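Local coordinates for protein her-1 (Caenorhabditis elegans, PDB 1SZH), which dictates male development, inhibits the function of tra-2a and probably acts directly in cell signalling during sex determination, at residues 10-15 / 26-31; 16-21 / 52-57. The protein carries 2 engineered substitutions. One frame throughout, in Å; residues are numbered along the deposited sequence.

Contact 1. Residues 10-15 / 26-31; sequences LIKDAA and CCIEIM
Met-31 and Ile-11 lie alongside each other, their side chains running in opposite senses, and the rest of the contact builds up around this pair. The CG2 branch of Ile-11 faces the thioether: Met-31 CE sits 3.6 Å from Ile-11 CG2, while Met-31 CB lies 3.9 Å from the same methyl. What bends the methionine back is its last torsion, chi3 -88°, which folds CE over the backbone of helix 8-18, where it comes within 3.4 Å of Ile-11 O and also meets Ala-15 CB. Behind it, Met-31 SD rests 3.9 Å from Ala-14 CB.

On the other flank Ile-28 uses several branches. Its CG2 meets Ile-11 CG2 at 4.0 Å, its CG1 presses on Ala-15 CB at 3.8 Å, and CD1 reaches out to CG of Lys-12, the aliphatic root of a side chain at the edge of the contact. Ile-11 CG2 is thus packed between Ile-28 and Met-31, and an alanine here would probably open a gap between those two and leave the methionine's methyl less firmly held. The small Ala-15 lets the backbones close in, its CA 5.7 Å from that of Cys-27, with the two CB atoms touching.

All of this is apolar packing between two short helices whose local axes pass 9.0 Å apart at 134°, antiparallel but well splayed. On the side of Ala-14 and Met-31, Leu-55 of helix 47-59 covers the interface. Helices 8-18, 24-33 and 47-59 form a three-helix cluster here, probably the overhand three-helix bundle described for HER-1.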
loop_
_atom_site.group_PDB
_atom_site.type_symbol
_atom_site.label_atom_id
_atom_site.label_comp_id
_atom_site.label_asym_id
_atom_site.label_seq_id
_atom_site.Cartn_x
_atom_site.Cartn_y
_atom_site.Cartn_z
ATOM N N LEU A 10 -16.047 -3.492 -12.423
ATOM C CA LEU A 10 -14.609 -3.248 -12.403
ATOM C C LEU A 10 -13.845 -4.258 -11.516
ATOM O O LEU A 10 -12.797 -4.803 -11.916
ATOM C CB LEU A 10 -14.351 -1.823 -11.925
ATOM C CG LEU A 10 -12.983 -1.226 -12.229
ATOM C CD1 LEU A 10 -12.728 -1.300 -13.734
ATOM C CD2 LEU A 10 -12.937 0.225 -11.744
ATOM N N ILE A 11 -14.366 -4.513 -10.320
ATOM C CA ILE A 11 -13.719 -5.466 -9.416
ATOM C C ILE A 11 -13.744 -6.882 -9.981
ATOM O O ILE A 11 -12.754 -7.616 -9.895
ATOM C CB ILE A 11 -14.372 -5.446 -8.010
ATOM C CG1 ILE A 11 -13.981 -4.141 -7.288
ATOM C CG2 ILE A 11 -13.933 -6.654 -7.211
ATOM C CD1 ILE A 11 -14.714 -3.929 -5.958
ATOM N N LYS A 12 -14.862 -7.281 -10.571
ATOM C CA LYS A 12 -14.932 -8.617 -11.146
ATOM C C LYS A 12 -13.967 -8.735 -12.324
ATOM O O LYS A 12 -13.325 -9.766 -12.499
ATOM C CB LYS A 12 -16.369 -8.938 -11.596
ATOM C CG LYS A 12 -17.330 -9.124 -10.431
ATOM C CD LYS A 12 -18.706 -9.611 -10.885
ATOM C CE LYS A 12 -18.607 -11.016 -11.454
ATOM N NZ LYS A 12 -19.933 -11.660 -11.693
ATOM N N ASP A 13 -13.841 -7.671 -13.116
ATOM C CA ASP A 13 -12.932 -7.702 -14.261
ATOM C C ASP A 13 -11.482 -7.813 -13.790
ATOM O O ASP A 13 -10.690 -8.575 -14.357
ATOM C CB ASP A 13 -13.102 -6.449 -15.114
ATOM C CG ASP A 13 -12.275 -6.496 -16.399
ATOM O OD1 ASP A 13 -11.501 -5.552 -16.639
ATOM O OD2 ASP A 13 -12.409 -7.478 -17.167
ATOM N N ALA A 14 -11.133 -7.061 -12.746
ATOM C CA ALA A 14 -9.759 -7.115 -12.221
ATOM C C ALA A 14 -9.458 -8.520 -11.682
ATOM O O ALA A 14 -8.371 -9.047 -11.897
ATOM C CB ALA A 14 -9.573 -6.073 -11.118
ATOM N N ALA A 15 -10.413 -9.104 -10.956
ATOM C CA ALA A 15 -10.215 -10.438 -10.418
ATOM C C ALA A 15 -9.996 -11.452 -11.550
ATOM O O ALA A 15 -9.111 -12.302 -11.470
ATOM C CB ALA A 15 -11.418 -10.853 -9.553
ATOM N N CYS A 26 -11.949 -14.735 -3.521
ATOM C CA CYS A 26 -11.083 -14.134 -2.523
ATOM C C CYS A 26 -10.585 -12.776 -3.008
ATOM O O CYS A 26 -10.551 -11.819 -2.244
ATOM C CB CYS A 26 -9.878 -15.038 -2.201
ATOM S SG CYS A 26 -8.802 -14.382 -0.918
ATOM N N CYS A 27 -10.200 -12.692 -4.276
ATOM C CA CYS A 27 -9.730 -11.414 -4.816
ATOM C C CYS A 27 -10.828 -10.363 -4.798
ATOM O O CYS A 27 -10.585 -9.203 -4.472
ATOM C CB CYS A 27 -9.186 -11.624 -6.229
ATOM S SG CYS A 27 -7.523 -12.304 -6.110
ATOM N N ILE A 28 -12.048 -10.764 -5.138
ATOM C CA ILE A 28 -13.185 -9.842 -5.099
ATOM C C ILE A 28 -13.377 -9.373 -3.663
ATOM O O ILE A 28 -13.596 -8.182 -3.414
ATOM C CB ILE A 28 -14.449 -10.536 -5.635
ATOM C CG1 ILE A 28 -14.321 -10.700 -7.152
ATOM C CG2 ILE A 28 -15.702 -9.731 -5.311
ATOM C CD1 ILE A 28 -15.324 -11.666 -7.760
ATOM N N GLU A 29 -13.244 -10.298 -2.709
ATOM C CA GLU A 29 -13.416 -9.939 -1.291
ATOM C C GLU A 29 -12.389 -8.935 -0.783
ATOM O O GLU A 29 -12.749 -7.942 -0.139
ATOM C CB GLU A 29 -13.360 -11.189 -0.417
ATOM C CG GLU A 29 -14.587 -12.067 -0.500
ATOM C CD GLU A 29 -15.321 -12.157 0.836
ATOM O OE1 GLU A 29 -16.553 -11.998 0.838
ATOM O OE2 GLU A 29 -14.666 -12.408 1.876
ATOM N N ILE A 30 -11.102 -9.170 -1.073
ATOM C CA ILE A 30 -10.120 -8.217 -0.582
ATOM C C ILE A 30 -10.266 -6.863 -1.282
ATOM O O ILE A 30 -9.974 -5.826 -0.696
ATOM C CB ILE A 30 -8.674 -8.776 -0.662
ATOM C CG1 ILE A 30 -8.192 -8.939 -2.108
ATOM C CG2 ILE A 30 -8.628 -10.148 0.024
ATOM C CD1 ILE A 30 -7.499 -7.701 -2.689
ATOM N N MET A 31 -10.765 -6.848 -2.511
ATOM C CA MET A 31 -10.973 -5.548 -3.152
ATOM C C MET A 31 -12.158 -4.791 -2.535
ATOM O O MET A 31 -12.077 -3.585 -2.289
ATOM C CB MET A 31 -11.193 -5.713 -4.658
ATOM C CG MET A 31 -9.881 -6.009 -5.390
ATOM S SD MET A 31 -10.068 -6.063 -7.200
ATOM C CE MET A 31 -10.495 -7.798 -7.420
#

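Contact 2. Residues 16-21 / 52-57; sequences EKCCTR and YKCLQN
Two different first torsions bring the sulfurs of Cys-18 and Cys-54 together. Cys-18 swings SG beside its own backbone N, chi1 -54°, whereas Cys-54 holds SG anti to the backbone N, chi1 -177°; both CB atoms already point across the gap. The disulfide that results has an SG of Cys-18 to SG of Cys-54 distance of 2.2 Å and a chi3 of -81°, near the right angle that a relaxed disulfide prefers and of left-handed sign. It draws the CA atoms of Cys-18 and Cys-54 to 5.8 Å.

Leu-55, the next residue on helix 47-59, packs against the inner side of this bridge, with its CD2 methyl facing helix 8-18. Leu-55 CD2 lies 3.6 Å from Cys-18 CB and 3.8 Å from Cys-18 SG, and at 4.5 Å it just reaches Cys-19 SG. Buried leucine and partly exposed cystine therefore form one apolar patch, which Val-58 extends by touching Cys-18. Along the margin, Lys-17 O comes to 3.8 Å from Cys-54 SG, while the lysine's extended chain runs off from the interface, and its ammonium forms a salt bridge with Asp-13.

Cys-18 closes helix 8-18, and Cys-19 is the first residue to leave helical geometry, so the crosslink pins the point where the chain turns off toward helix 24-33. Cys-19 is bridged in turn to Cys-27 on that helix. The last residue of the helix and the one just after it thus tie this end to two different helices, a covalent brace of this three-helix cluster, consistent with the overhand three-helix bundle reported for HER-1, a small, disulfide-rich secreted protein.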
loop_
_atom_site.group_PDB
_atom_site.type_symbol
_atom_site.label_atom_id
_atom_site.label_comp_id
_atom_site.label_asym_id
_atom_site.label_seq_id
_atom_site.Cartn_x
_atom_site.Cartn_y
_atom_site.Cartn_z
ATOM N N GLU A 16 -10.800 -11.337 -12.601
ATOM C CA GLU A 16 -10.697 -12.250 -13.746
ATOM C C GLU A 16 -9.358 -12.140 -14.475
ATOM O O GLU A 16 -8.819 -13.143 -14.960
ATOM C CB GLU A 16 -11.838 -11.961 -14.730
ATOM C CG GLU A 16 -13.226 -12.257 -14.160
ATOM C CD GLU A 16 -14.334 -11.480 -14.862
ATOM O OE1 GLU A 16 -14.097 -10.984 -15.985
ATOM O OE2 GLU A 16 -15.447 -11.374 -14.294
ATOM N N LYS A 17 -8.817 -10.934 -14.551
ATOM C CA LYS A 17 -7.561 -10.700 -15.248
ATOM C C LYS A 17 -6.324 -10.965 -14.424
ATOM O O LYS A 17 -5.251 -11.217 -14.961
ATOM C CB LYS A 17 -7.500 -9.244 -15.730
ATOM C CG LYS A 17 -8.539 -8.923 -16.809
ATOM C CD LYS A 17 -8.512 -7.474 -17.214
ATOM C CE LYS A 17 -9.443 -7.249 -18.422
ATOM N NZ LYS A 17 -9.507 -5.814 -18.807
ATOM N N CYS A 18 -6.481 -10.960 -13.109
ATOM C CA CYS A 18 -5.323 -11.072 -12.240
ATOM C C CYS A 18 -5.192 -12.263 -11.303
ATOM O O CYS A 18 -4.087 -12.576 -10.886
ATOM C CB CYS A 18 -5.254 -9.811 -11.382
ATOM S SG CYS A 18 -5.252 -8.268 -12.330
ATOM N N CYS A 19 -6.320 -12.872 -10.942
ATOM C CA CYS A 19 -6.341 -14.005 -10.021
ATOM C C CYS A 19 -6.699 -15.319 -10.716
ATOM O O CYS A 19 -7.354 -15.307 -11.760
ATOM C CB CYS A 19 -7.350 -13.698 -8.915
ATOM S SG CYS A 19 -6.873 -12.098 -8.209
ATOM N N THR A 20 -6.262 -16.438 -10.139
ATOM C CA THR A 20 -6.567 -17.758 -10.698
ATOM C C THR A 20 -8.053 -18.028 -10.509
ATOM O O THR A 20 -8.717 -17.373 -9.694
ATOM C CB THR A 20 -5.784 -18.860 -9.993
ATOM O OG1 THR A 20 -6.155 -18.895 -8.609
ATOM C CG2 THR A 20 -4.278 -18.607 -10.117
ATOM N N ARG A 21 -8.590 -18.997 -11.242
ATOM C CA ARG A 21 -10.011 -19.309 -11.126
ATOM C C ARG A 21 -10.475 -19.606 -9.709
ATOM O O ARG A 21 -11.538 -19.150 -9.291
ATOM C CB ARG A 21 -10.378 -20.495 -12.017
ATOM C CG ARG A 21 -10.098 -20.286 -13.487
ATOM C CD ARG A 21 -11.041 -19.277 -14.093
ATOM N NE ARG A 21 -10.770 -19.071 -15.525
ATOM C CZ ARG A 21 -11.468 -18.243 -16.293
ATOM N NH1 ARG A 21 -12.479 -17.529 -15.786
ATOM N NH2 ARG A 21 -11.153 -18.155 -17.555
ATOM N N TYR A 52 -0.986 -7.663 -6.820
ATOM C CA TYR A 52 -1.316 -6.304 -6.388
ATOM C C TYR A 52 -1.144 -5.322 -7.544
ATOM O O TYR A 52 -1.993 -4.452 -7.790
ATOM C CB TYR A 52 -0.394 -5.891 -5.239
ATOM C CG TYR A 52 -0.390 -4.402 -4.854
ATOM C CD1 TYR A 52 -1.092 -3.934 -3.747
ATOM C CD2 TYR A 52 0.331 -3.470 -5.616
ATOM C CE1 TYR A 52 -1.044 -2.553 -3.378
ATOM C CE2 TYR A 52 0.372 -2.124 -5.271
ATOM C CZ TYR A 52 -0.325 -1.672 -4.152
ATOM O OH TYR A 52 -0.262 -0.343 -3.788
ATOM N N LYS A 53 -0.037 -5.474 -8.270
ATOM C CA LYS A 53 0.236 -4.566 -9.378
ATOM C C LYS A 53 -0.765 -4.757 -10.504
ATOM O O LYS A 53 -1.241 -3.778 -11.085
ATOM C CB LYS A 53 1.667 -4.796 -9.866
ATOM C CG LYS A 53 2.674 -4.476 -8.782
ATOM C CD LYS A 53 4.089 -4.707 -9.233
ATOM C CE LYS A 53 5.072 -4.302 -8.142
ATOM N NZ LYS A 53 6.497 -4.438 -8.583
ATOM N N CYS A 54 -1.108 -6.008 -10.788
ATOM C CA CYS A 54 -2.090 -6.297 -11.831
ATOM C C CYS A 54 -3.444 -5.659 -11.437
ATOM O O CYS A 54 -4.096 -4.990 -12.250
ATOM C CB CYS A 54 -2.204 -7.813 -11.985
ATOM S SG CYS A 54 -3.310 -8.389 -13.301
ATOM N N LEU A 55 -3.889 -5.881 -10.197
ATOM C CA LEU A 55 -5.156 -5.312 -9.763
ATOM C C LEU A 55 -5.166 -3.786 -9.841
ATOM O O LEU A 55 -6.128 -3.186 -10.313
ATOM C CB LEU A 55 -5.517 -5.780 -8.336
ATOM C CG LEU A 55 -5.795 -7.283 -8.222
ATOM C CD1 LEU A 55 -6.018 -7.596 -6.728
ATOM C CD2 LEU A 55 -7.024 -7.689 -9.016
ATOM N N GLN A 56 -4.101 -3.146 -9.376
ATOM C CA GLN A 56 -4.047 -1.689 -9.441
ATOM C C GLN A 56 -4.162 -1.178 -10.884
ATOM O O GLN A 56 -4.860 -0.202 -11.159
ATOM C CB GLN A 56 -2.740 -1.191 -8.835
ATOM C CG GLN A 56 -2.699 -1.301 -7.321
ATOM C CD GLN A 56 -2.465 0.057 -6.673
ATOM O OE1 GLN A 56 -1.500 0.754 -6.988
ATOM N NE2 GLN A 56 -3.339 0.432 -5.750
ATOM N N ASN A 57 -3.475 -1.871 -11.787
ATOM C CA ASN A 57 -3.481 -1.487 -13.192
ATOM C C ASN A 57 -4.875 -1.608 -13.805
ATOM O O ASN A 57 -5.241 -0.794 -14.655
ATOM C CB ASN A 57 -2.449 -2.319 -13.975
ATOM C CG ASN A 57 -1.013 -1.840 -13.758
ATOM O OD1 ASN A 57 -0.060 -2.411 -14.313
ATOM N ND2 ASN A 57 -0.846 -0.798 -12.946
#

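Contact 1 and contact 2 follow one another along helix 8-18 and the turn after it, their centres 8 Å apart: residues 10-15 pack on helix 24-33, and the following residues 16-21 are tied to helix 47-59. A disulfide joins the two contacts directly, Cys-27 SG of the first to Cys-19 SG of the second at 2.2 Å. Leu-55 provides a noncovalent link, its CD2 lying 3.5 Å from Ala-14 O and 3.8 Å from Met-31 CE, so that one leucine touches residues of both other helices. Apolar packing and crosslinks thus lie side by side, with the Cys-18 to Cys-54 bridge toward the surface, off to one side of the chain's centre.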